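Local structure of phenylalanine--tRNA ligase beta subunit (Pyrococcus horikoshii, 2CXI) at residues K8-R13 with A255-K260; V28-C33 with K70-I75; S61-A66 with L119-Q124. The protein forms, with the alpha subunit, the tetramer that charges tRNA(Phe) with phenylalanine at the cost of ATP, and is present here as an N-terminal fragment holding the editing domain. All coordinates share one frame; numbering follows the deposited sequence.

Contacts 1, 2 and 3 differ in burial and in chemistry, and two that are equally half buried share neither bond type nor partners. Contact 3 is the core one: all four of its touching residues are buried, and its grip is a single amide-to-backbone hydrogen bond beside a buried carboxylate. Contact 1 is half sunk and ionic, a carboxylate held between two arginines, one exposed. Contact 2, also partly buried, is purely apolar, a tyrosine against an alanine and a leucine. Contacts 2 and 3 use opposite ends of helix 62-72, and A31 of the first packs on V65 of the second. Salt bridges complete the set: R257 NE of contact 1 reaches E63 of contact 3, and E256 of contact 1 reaches K70 of contact 2.

Contact 1: K8-R13 with A255-K260; sequences KSDLER and AERGGK
D10 of helix 8-15 receives the guanidinium of R257 in an end-on, two-nitrogen salt bridge, the centre of a network of three charged residues that also takes in R13. R257 belongs to a turn within the B3/4 domain region, where helix 240-255 closes in a Schellman motif with G258 at its positive-phi position. The tight part of the contact is the bidentate pair. NH1 of R257 gives its hydrogen to D10 OD2 at 2.7 Å and NH2 of R257 to D10 OD1 at 2.8 Å, each oxygen of D10 accepting on its syn lone pair, and the two flat groups lie only 9° apart. D10 CG stands anti to the backbone N (chi1 -174°), which carries the carboxylate across to the arginine. Both carboxylate oxygens are thus engaged, while NE of R257 goes to E63.

The outer side is looser between the segments. R13 is exposed, and its NH2 lies 3.7 Å from NH2 of R257, a pairing of like charges without a bond that D10 between them should offset. R13 folds back on its own helix to grip D10 OD1 side-on with NE and NH2, and its NH1 pairs with D115. An asparagine in place of D10 would probably leave the two arginines without this shared counter-charge. The anti lone pair of D10 OD1 is taken by R13 NE, at 2.8 Å.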
loop_
_atom_site.group_PDB
_atom_site.type_symbol
_atom_site.label_atom_id
_atom_site.label_comp_id
_atom_site.label_asym_id
_atom_site.label_seq_id
_atom_site.Cartn_x
_atom_site.Cartn_y
_atom_site.Cartn_z
ATOM N N LYS A 8 34.232 -32.669 6.602
ATOM C CA LYS A 8 34.152 -33.851 5.733
ATOM C C LYS A 8 32.717 -34.343 5.585
ATOM O O LYS A 8 32.303 -34.714 4.479
ATOM C CB LYS A 8 35.034 -35.004 6.239
ATOM C CG LYS A 8 34.964 -36.304 5.381
ATOM C CD LYS A 8 35.963 -37.352 6.007
ATOM C CE LYS A 8 36.029 -38.669 5.203
ATOM N NZ LYS A 8 34.765 -39.515 5.302
ATOM N N SER A 9 31.971 -34.388 6.689
ATOM C CA SER A 9 30.581 -34.901 6.616
ATOM C C SER A 9 29.668 -33.886 5.871
ATOM O O SER A 9 28.699 -34.289 5.204
ATOM C CB SER A 9 30.032 -35.254 8.020
ATOM O OG SER A 9 29.843 -34.070 8.789
ATOM N N ASP A 10 29.988 -32.598 5.961
ATOM C CA ASP A 10 29.213 -31.579 5.202
ATOM C C ASP A 10 29.410 -31.827 3.705
ATOM O O ASP A 10 28.447 -31.895 2.960
ATOM C CB ASP A 10 29.615 -30.168 5.609
ATOM C CG ASP A 10 28.751 -29.085 4.977
ATOM O OD1 ASP A 10 27.529 -29.280 4.882
ATOM O OD2 ASP A 10 29.216 -27.979 4.596
ATOM N N LEU A 11 30.667 -31.996 3.252
ATOM C CA LEU A 11 30.941 -32.305 1.845
ATOM C C LEU A 11 30.217 -33.556 1.360
ATOM O O LEU A 11 29.585 -33.564 0.273
ATOM C CB LEU A 11 32.448 -32.538 1.685
ATOM C CG LEU A 11 33.488 -31.480 1.297
ATOM C CD1 LEU A 11 33.106 -30.141 0.660
ATOM C CD2 LEU A 11 34.741 -31.453 2.179
ATOM N N GLU A 12 30.290 -34.620 2.160
ATOM C CA GLU A 12 29.684 -35.895 1.812
ATOM C C GLU A 12 28.136 -35.861 1.751
ATOM O O GLU A 12 27.563 -36.489 0.859
ATOM C CB GLU A 12 30.217 -37.017 2.734
ATOM C CG GLU A 12 31.720 -37.201 2.451
ATOM C CD GLU A 12 32.455 -38.181 3.346
ATOM O OE1 GLU A 12 31.983 -38.482 4.476
ATOM O OE2 GLU A 12 33.536 -38.665 2.885
ATOM N N ARG A 13 27.482 -35.145 2.660
ATOM C CA ARG A 13 26.010 -34.961 2.536
ATOM C C ARG A 13 25.672 -34.194 1.267
ATOM O O ARG A 13 24.703 -34.536 0.592
ATOM C CB ARG A 13 25.370 -34.348 3.796
ATOM C CG ARG A 13 25.778 -32.926 4.172
ATOM C CD ARG A 13 24.801 -32.204 5.114
ATOM N NE ARG A 13 25.336 -30.943 5.599
ATOM C CZ ARG A 13 24.856 -30.298 6.664
ATOM N NH1 ARG A 13 23.820 -30.796 7.348
ATOM N NH2 ARG A 13 25.402 -29.155 7.049
ATOM N N ALA A 255 21.398 -22.689 -2.898
ATOM C CA ALA A 255 20.604 -23.644 -3.684
ATOM C C ALA A 255 21.101 -25.100 -3.517
ATOM O O ALA A 255 20.302 -26.055 -3.532
ATOM C CB ALA A 255 20.562 -23.247 -5.143
ATOM N N GLU A 256 22.412 -25.267 -3.322
ATOM C CA GLU A 256 22.973 -26.632 -3.080
ATOM C C GLU A 256 22.512 -27.246 -1.774
ATOM O O GLU A 256 22.602 -28.474 -1.592
ATOM C CB GLU A 256 24.516 -26.637 -3.077
ATOM C CG GLU A 256 25.149 -26.388 -4.441
ATOM C CD GLU A 256 24.894 -27.487 -5.460
ATOM O OE1 GLU A 256 25.070 -28.696 -5.174
ATOM O OE2 GLU A 256 24.485 -27.123 -6.554
ATOM N N ARG A 257 22.063 -26.401 -0.851
ATOM C CA ARG A 257 21.462 -26.813 0.417
ATOM C C ARG A 257 19.911 -26.846 0.350
ATOM O O ARG A 257 19.237 -26.856 1.390
ATOM C CB ARG A 257 21.913 -25.838 1.539
ATOM C CG ARG A 257 23.448 -25.649 1.572
ATOM C CD ARG A 257 23.978 -25.346 2.931
ATOM N NE ARG A 257 25.447 -25.358 3.035
ATOM C CZ ARG A 257 26.179 -26.406 3.399
ATOM N NH1 ARG A 257 27.489 -26.272 3.459
ATOM N NH2 ARG A 257 25.622 -27.580 3.660
ATOM N N GLY A 258 19.343 -26.843 -0.856
ATOM C CA GLY A 258 17.889 -26.966 -0.988
ATOM C C GLY A 258 17.175 -25.617 -0.961
ATOM O O GLY A 258 15.940 -25.564 -1.074
ATOM N N GLY A 259 17.931 -24.519 -0.828
ATOM C CA GLY A 259 17.335 -23.168 -0.865
ATOM C C GLY A 259 16.601 -22.846 -2.160
ATOM O O GLY A 259 17.051 -23.181 -3.269
ATOM N N LYS A 260 15.469 -22.166 -2.037
ATOM C CA LYS A 260 14.697 -21.719 -3.218
ATOM C C LYS A 260 14.968 -20.232 -3.437
ATOM O O LYS A 260 14.717 -19.422 -2.557
ATOM C CB LYS A 260 13.198 -22.073 -3.049
ATOM C CG LYS A 260 13.027 -23.630 -2.866
ATOM C CD LYS A 260 11.581 -24.051 -2.618
ATOM C CE LYS A 260 11.490 -25.594 -2.446
ATOM N NZ LYS A 260 10.411 -25.957 -1.434
#

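Contact 2: V28-C33 with K70-I75; sequences VLYAKC and KWALGI
Y30, in the last turn of helix 21-30, lays its side chain against A72 at the end of helix 62-72, and these two residues account for most of the surface buried here. It is a worked case of one aromatic residue joining the ends of two helices. The CB of Y30 points toward the other segment, as does that of A72, and the backbones come close, with CA atoms of the pair 6.3 Å apart. The single methyl of A72 meets the near end of the tyrosine: its CB lies 3.7 Å from Y30 CD2, and Y30 CG and CB are equally near. The approach is oblique to the ring, so the methyl rests against the CB-CG-CD2 corner.

The third partner, L73, is more marginal. Its CD2 comes within 4.2 Å of Y30 CE2, one atom further along the same side of the ring, and the two side chains cross at about a right angle. With CG of Y30 anti to the carbonyl carbon (chi1 -63°), the ring runs out past A72 far enough to meet this leucine methyl. Dispersion and the exclusion of water are what join the segments.

Each helix stops at this point in a Schellman motif, with K32 and G74 in the positive-phi positions. V28 O accepts from both A31 N and C33 N. Beyond the pair, the ring of Y30 also meets that of Y348, and A31 packs on V65 and Q68 of helix 62-72. V28 and C33 pack on L49 of strand 44-51, at the same end of helix 21-30 whose Y30 meets helix 62-72.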
loop_
_atom_site.group_PDB
_atom_site.type_symbol
_atom_site.label_atom_id
_atom_site.label_comp_id
_atom_site.label_asym_id
_atom_site.label_seq_id
_atom_site.Cartn_x
_atom_site.Cartn_y
_atom_site.Cartn_z
ATOM N N VAL A 28 39.805 -33.726 -4.082
ATOM C CA VAL A 28 40.043 -32.292 -3.925
ATOM C C VAL A 28 40.573 -31.652 -5.233
ATOM O O VAL A 28 40.193 -30.537 -5.558
ATOM C CB VAL A 28 40.910 -31.933 -2.704
ATOM C CG1 VAL A 28 40.225 -32.365 -1.375
ATOM C CG2 VAL A 28 42.346 -32.532 -2.800
ATOM N N LEU A 29 41.422 -32.373 -5.969
ATOM C CA LEU A 29 41.980 -31.860 -7.229
ATOM C C LEU A 29 40.871 -31.607 -8.269
ATOM O O LEU A 29 40.968 -30.677 -9.076
ATOM C CB LEU A 29 43.062 -32.813 -7.772
ATOM C CG LEU A 29 44.129 -33.232 -6.744
ATOM C CD1 LEU A 29 45.071 -34.368 -7.205
ATOM C CD2 LEU A 29 44.946 -31.997 -6.246
ATOM N N TYR A 30 39.805 -32.416 -8.235
ATOM C CA TYR A 30 38.629 -32.176 -9.083
ATOM C C TYR A 30 37.988 -30.799 -8.817
ATOM O O TYR A 30 37.351 -30.219 -9.705
ATOM C CB TYR A 30 37.560 -33.287 -8.894
ATOM C CG TYR A 30 37.990 -34.690 -9.299
ATOM C CD1 TYR A 30 39.046 -34.892 -10.203
ATOM C CD2 TYR A 30 37.314 -35.819 -8.808
ATOM C CE1 TYR A 30 39.447 -36.196 -10.576
ATOM C CE2 TYR A 30 37.702 -37.110 -9.164
ATOM C CZ TYR A 30 38.764 -37.287 -10.051
ATOM O OH TYR A 30 39.149 -38.560 -10.426
ATOM N N ALA A 31 38.121 -30.292 -7.586
ATOM C CA ALA A 31 37.547 -28.983 -7.234
ATOM C C ALA A 31 38.593 -27.873 -7.347
ATOM O O ALA A 31 38.436 -26.788 -6.775
ATOM C CB ALA A 31 37.002 -29.022 -5.831
ATOM N N LYS A 32 39.681 -28.164 -8.053
ATOM C CA LYS A 32 40.793 -27.212 -8.239
ATOM C C LYS A 32 41.354 -26.740 -6.898
ATOM O O LYS A 32 41.735 -25.580 -6.725
ATOM C CB LYS A 32 40.398 -26.022 -9.134
ATOM C CG LYS A 32 39.623 -26.412 -10.409
ATOM C CD LYS A 32 39.405 -25.183 -11.324
ATOM C CE LYS A 32 40.723 -24.665 -11.868
ATOM N NZ LYS A 32 40.449 -23.558 -12.834
ATOM N N CYS A 33 41.436 -27.656 -5.946
ATOM C CA CYS A 33 42.169 -27.326 -4.754
ATOM C C CYS A 33 43.045 -28.442 -4.222
ATOM O O CYS A 33 43.030 -29.558 -4.740
ATOM C CB CYS A 33 41.278 -26.753 -3.682
ATOM S SG CYS A 33 39.945 -27.818 -3.246
ATOM N N LYS A 70 30.662 -33.457 -7.800
ATOM C CA LYS A 70 29.492 -34.166 -8.354
ATOM C C LYS A 70 29.586 -34.240 -9.887
ATOM O O LYS A 70 29.290 -35.285 -10.486
ATOM C CB LYS A 70 28.155 -33.508 -7.930
ATOM C CG LYS A 70 27.721 -33.892 -6.478
ATOM C CD LYS A 70 26.304 -33.445 -6.152
ATOM C CE LYS A 70 26.222 -31.938 -6.001
ATOM N NZ LYS A 70 24.886 -31.607 -5.325
ATOM N N TRP A 71 29.974 -33.133 -10.523
ATOM C CA TRP A 71 30.166 -33.104 -11.977
ATOM C C TRP A 71 31.357 -33.966 -12.423
ATOM O O TRP A 71 31.259 -34.746 -13.397
ATOM C CB TRP A 71 30.308 -31.642 -12.466
ATOM C CG TRP A 71 29.035 -31.101 -13.050
ATOM C CD1 TRP A 71 28.756 -30.947 -14.363
ATOM C CD2 TRP A 71 27.874 -30.633 -12.330
ATOM N NE1 TRP A 71 27.487 -30.410 -14.521
ATOM C CE2 TRP A 71 26.933 -30.202 -13.284
ATOM C CE3 TRP A 71 27.538 -30.534 -10.962
ATOM C CZ2 TRP A 71 25.659 -29.704 -12.927
ATOM C CZ3 TRP A 71 26.278 -30.022 -10.602
ATOM C CH2 TRP A 71 25.358 -29.616 -11.585
ATOM N N ALA A 72 32.462 -33.876 -11.700
ATOM C CA ALA A 72 33.628 -34.719 -12.008
ATOM C C ALA A 72 33.276 -36.212 -11.970
ATOM O O ALA A 72 33.734 -36.991 -12.803
ATOM C CB ALA A 72 34.761 -34.417 -11.050
ATOM N N LEU A 73 32.445 -36.605 -11.012
ATOM C CA LEU A 73 32.033 -37.994 -10.893
ATOM C C LEU A 73 30.866 -38.353 -11.792
ATOM O O LEU A 73 30.431 -39.489 -11.778
ATOM C CB LEU A 73 31.657 -38.336 -9.432
ATOM C CG LEU A 73 32.799 -38.139 -8.434
ATOM C CD1 LEU A 73 32.301 -38.243 -6.979
ATOM C CD2 LEU A 73 34.015 -39.052 -8.724
ATOM N N GLY A 74 30.308 -37.387 -12.517
ATOM C CA GLY A 74 29.130 -37.656 -13.327
ATOM C C GLY A 74 27.842 -37.876 -12.564
ATOM O O GLY A 74 26.939 -38.513 -13.085
ATOM N N ILE A 75 27.737 -37.392 -11.328
ATOM C CA ILE A 75 26.479 -37.499 -10.578
ATOM C C ILE A 75 25.519 -36.470 -11.173
ATOM O O ILE A 75 24.305 -36.702 -11.257
ATOM C CB ILE A 75 26.732 -37.296 -9.068
ATOM C CG1 ILE A 75 27.582 -38.444 -8.501
ATOM C CG2 ILE A 75 25.426 -37.150 -8.256
ATOM C CD1 ILE A 75 28.167 -38.111 -7.095
#

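Contact 3: S61-A66 with L119-Q124; sequences SAEGVA and LSQMIQ
Q121 of helix 116-133 reaches across to the start of helix 62-72, and each carbon of its side chain meets E63 or A62. CB, pointing toward the other segment, lies 3.6 Å from OE2 of E63, whose side chain slides past in the opposite direction. CG comes next, 3.9 Å from the methyl CB of A62. A bend at chi2 (-54°) then turns the amide along the helix start, where CD lies 3.8 Å from that same methyl. At the tip, OE1 accepts the backbone N-H of A62 at 2.9 Å in a fairly straight bond of 165°, the donor standing 39° above the carbonyl plane.

The site is a helix N-terminus: S61 occupies the N-cap position, and Q121 from another helix accepts the N-H of the residue after it. OE1 of Q121 also rests 3.7 Å from CA of S61. The other polar atom of the amide, NE2, donates to the backbone O of D5 in strand 3-7; with both ends bonded, the amide's rotation is set. Within the first segment, S61 OG gives its hydrogen to E63 OE1 at 2.6 Å, while E63 OE2 has its second partner in R257.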
loop_
_atom_site.group_PDB
_atom_site.type_symbol
_atom_site.label_atom_id
_atom_site.label_comp_id
_atom_site.label_asym_id
_atom_site.label_seq_id
_atom_site.Cartn_x
_atom_site.Cartn_y
_atom_site.Cartn_z
ATOM N N SER A 61 33.943 -22.648 -1.179
ATOM C CA SER A 61 33.184 -23.155 -0.056
ATOM C C SER A 61 32.857 -24.615 -0.285
ATOM O O SER A 61 32.997 -25.123 -1.413
ATOM C CB SER A 61 31.861 -22.357 0.115
ATOM O OG SER A 61 30.975 -22.681 -0.951
ATOM N N ALA A 62 32.316 -25.253 0.752
ATOM C CA ALA A 62 31.903 -26.676 0.657
ATOM C C ALA A 62 30.916 -26.893 -0.475
ATOM O O ALA A 62 30.965 -27.910 -1.193
ATOM C CB ALA A 62 31.267 -27.144 1.969
ATOM N N GLU A 63 29.989 -25.933 -0.622
ATOM C CA GLU A 63 28.930 -26.100 -1.626
ATOM C C GLU A 63 29.538 -26.155 -3.028
ATOM O O GLU A 63 29.134 -26.978 -3.866
ATOM C CB GLU A 63 27.858 -24.976 -1.541
ATOM C CG GLU A 63 27.164 -24.866 -0.181
ATOM C CD GLU A 63 27.923 -24.008 0.830
ATOM O OE1 GLU A 63 29.051 -23.549 0.559
ATOM O OE2 GLU A 63 27.385 -23.763 1.911
ATOM N N GLY A 64 30.465 -25.237 -3.298
ATOM C CA GLY A 64 31.085 -25.126 -4.620
ATOM C C GLY A 64 32.018 -26.303 -4.913
ATOM O O GLY A 64 32.085 -26.802 -6.045
ATOM N N VAL A 65 32.727 -26.743 -3.874
ATOM C CA VAL A 65 33.611 -27.919 -3.973
ATOM C C VAL A 65 32.825 -29.224 -4.282
ATOM O O VAL A 65 33.186 -30.003 -5.197
ATOM C CB VAL A 65 34.450 -28.056 -2.686
ATOM C CG1 VAL A 65 35.282 -29.391 -2.701
ATOM C CG2 VAL A 65 35.368 -26.876 -2.551
ATOM N N ALA A 66 31.735 -29.441 -3.531
ATOM C CA ALA A 66 30.867 -30.597 -3.700
ATOM C C ALA A 66 30.256 -30.564 -5.085
ATOM O O ALA A 66 30.111 -31.584 -5.734
ATOM C CB ALA A 66 29.773 -30.577 -2.639
ATOM N N LEU A 119 25.774 -22.969 8.402
ATOM C CA LEU A 119 25.910 -21.567 8.827
ATOM C C LEU A 119 27.363 -21.077 8.801
ATOM O O LEU A 119 27.672 -19.941 8.402
ATOM C CB LEU A 119 25.325 -21.397 10.243
ATOM C CG LEU A 119 25.214 -19.985 10.798
ATOM C CD1 LEU A 119 24.437 -19.079 9.771
ATOM C CD2 LEU A 119 24.511 -20.110 12.211
ATOM N N SER A 120 28.278 -21.939 9.225
ATOM C CA SER A 120 29.648 -21.544 9.233
ATOM C C SER A 120 30.213 -21.431 7.781
ATOM O O SER A 120 30.981 -20.518 7.500
ATOM C CB SER A 120 30.477 -22.434 10.189
ATOM O OG SER A 120 31.367 -23.246 9.488
ATOM N N GLN A 121 29.818 -22.320 6.870
ATOM C CA GLN A 121 30.212 -22.196 5.467
ATOM C C GLN A 121 29.721 -20.861 4.812
ATOM O O GLN A 121 30.458 -20.171 4.067
ATOM C CB GLN A 121 29.688 -23.388 4.667
ATOM C CG GLN A 121 30.489 -24.676 4.865
ATOM C CD GLN A 121 31.972 -24.446 4.571
ATOM O OE1 GLN A 121 32.336 -24.083 3.446
ATOM N NE2 GLN A 121 32.804 -24.548 5.600
HETATM N N MSE A 122 28.461 -20.536 5.063
HETATM C CA MSE A 122 27.863 -19.312 4.520
HETATM C C MSE A 122 28.636 -18.094 5.025
HETATM O O MSE A 122 29.002 -17.229 4.235
HETATM C CB MSE A 122 26.380 -19.268 4.900
HETATM C CG MSE A 122 25.541 -18.137 4.303
HETATM SE SE MSE A 122 23.679 -18.144 5.129
HETATM C CE MSE A 122 23.785 -19.982 5.719
ATOM N N ILE A 123 28.935 -18.043 6.328
ATOM C CA ILE A 123 29.765 -16.978 6.917
ATOM C C ILE A 123 31.216 -16.912 6.390
ATOM O O ILE A 123 31.735 -15.828 6.097
ATOM C CB ILE A 123 29.755 -17.060 8.489
ATOM C CG1 ILE A 123 28.329 -16.821 9.028
ATOM C CG2 ILE A 123 30.782 -16.096 9.103
ATOM C CD1 ILE A 123 28.181 -16.847 10.596
ATOM N N GLN A 124 31.878 -18.061 6.297
ATOM C CA GLN A 124 33.246 -18.095 5.772
ATOM C C GLN A 124 33.258 -17.631 4.291
ATOM O O GLN A 124 34.152 -16.886 3.878
ATOM C CB GLN A 124 33.774 -19.508 5.852
ATOM C CG GLN A 124 35.172 -19.658 5.353
ATOM C CD GLN A 124 35.717 -21.055 5.603
ATOM O OE1 GLN A 124 36.761 -21.211 6.237
ATOM N NE2 GLN A 124 35.043 -22.060 5.056
#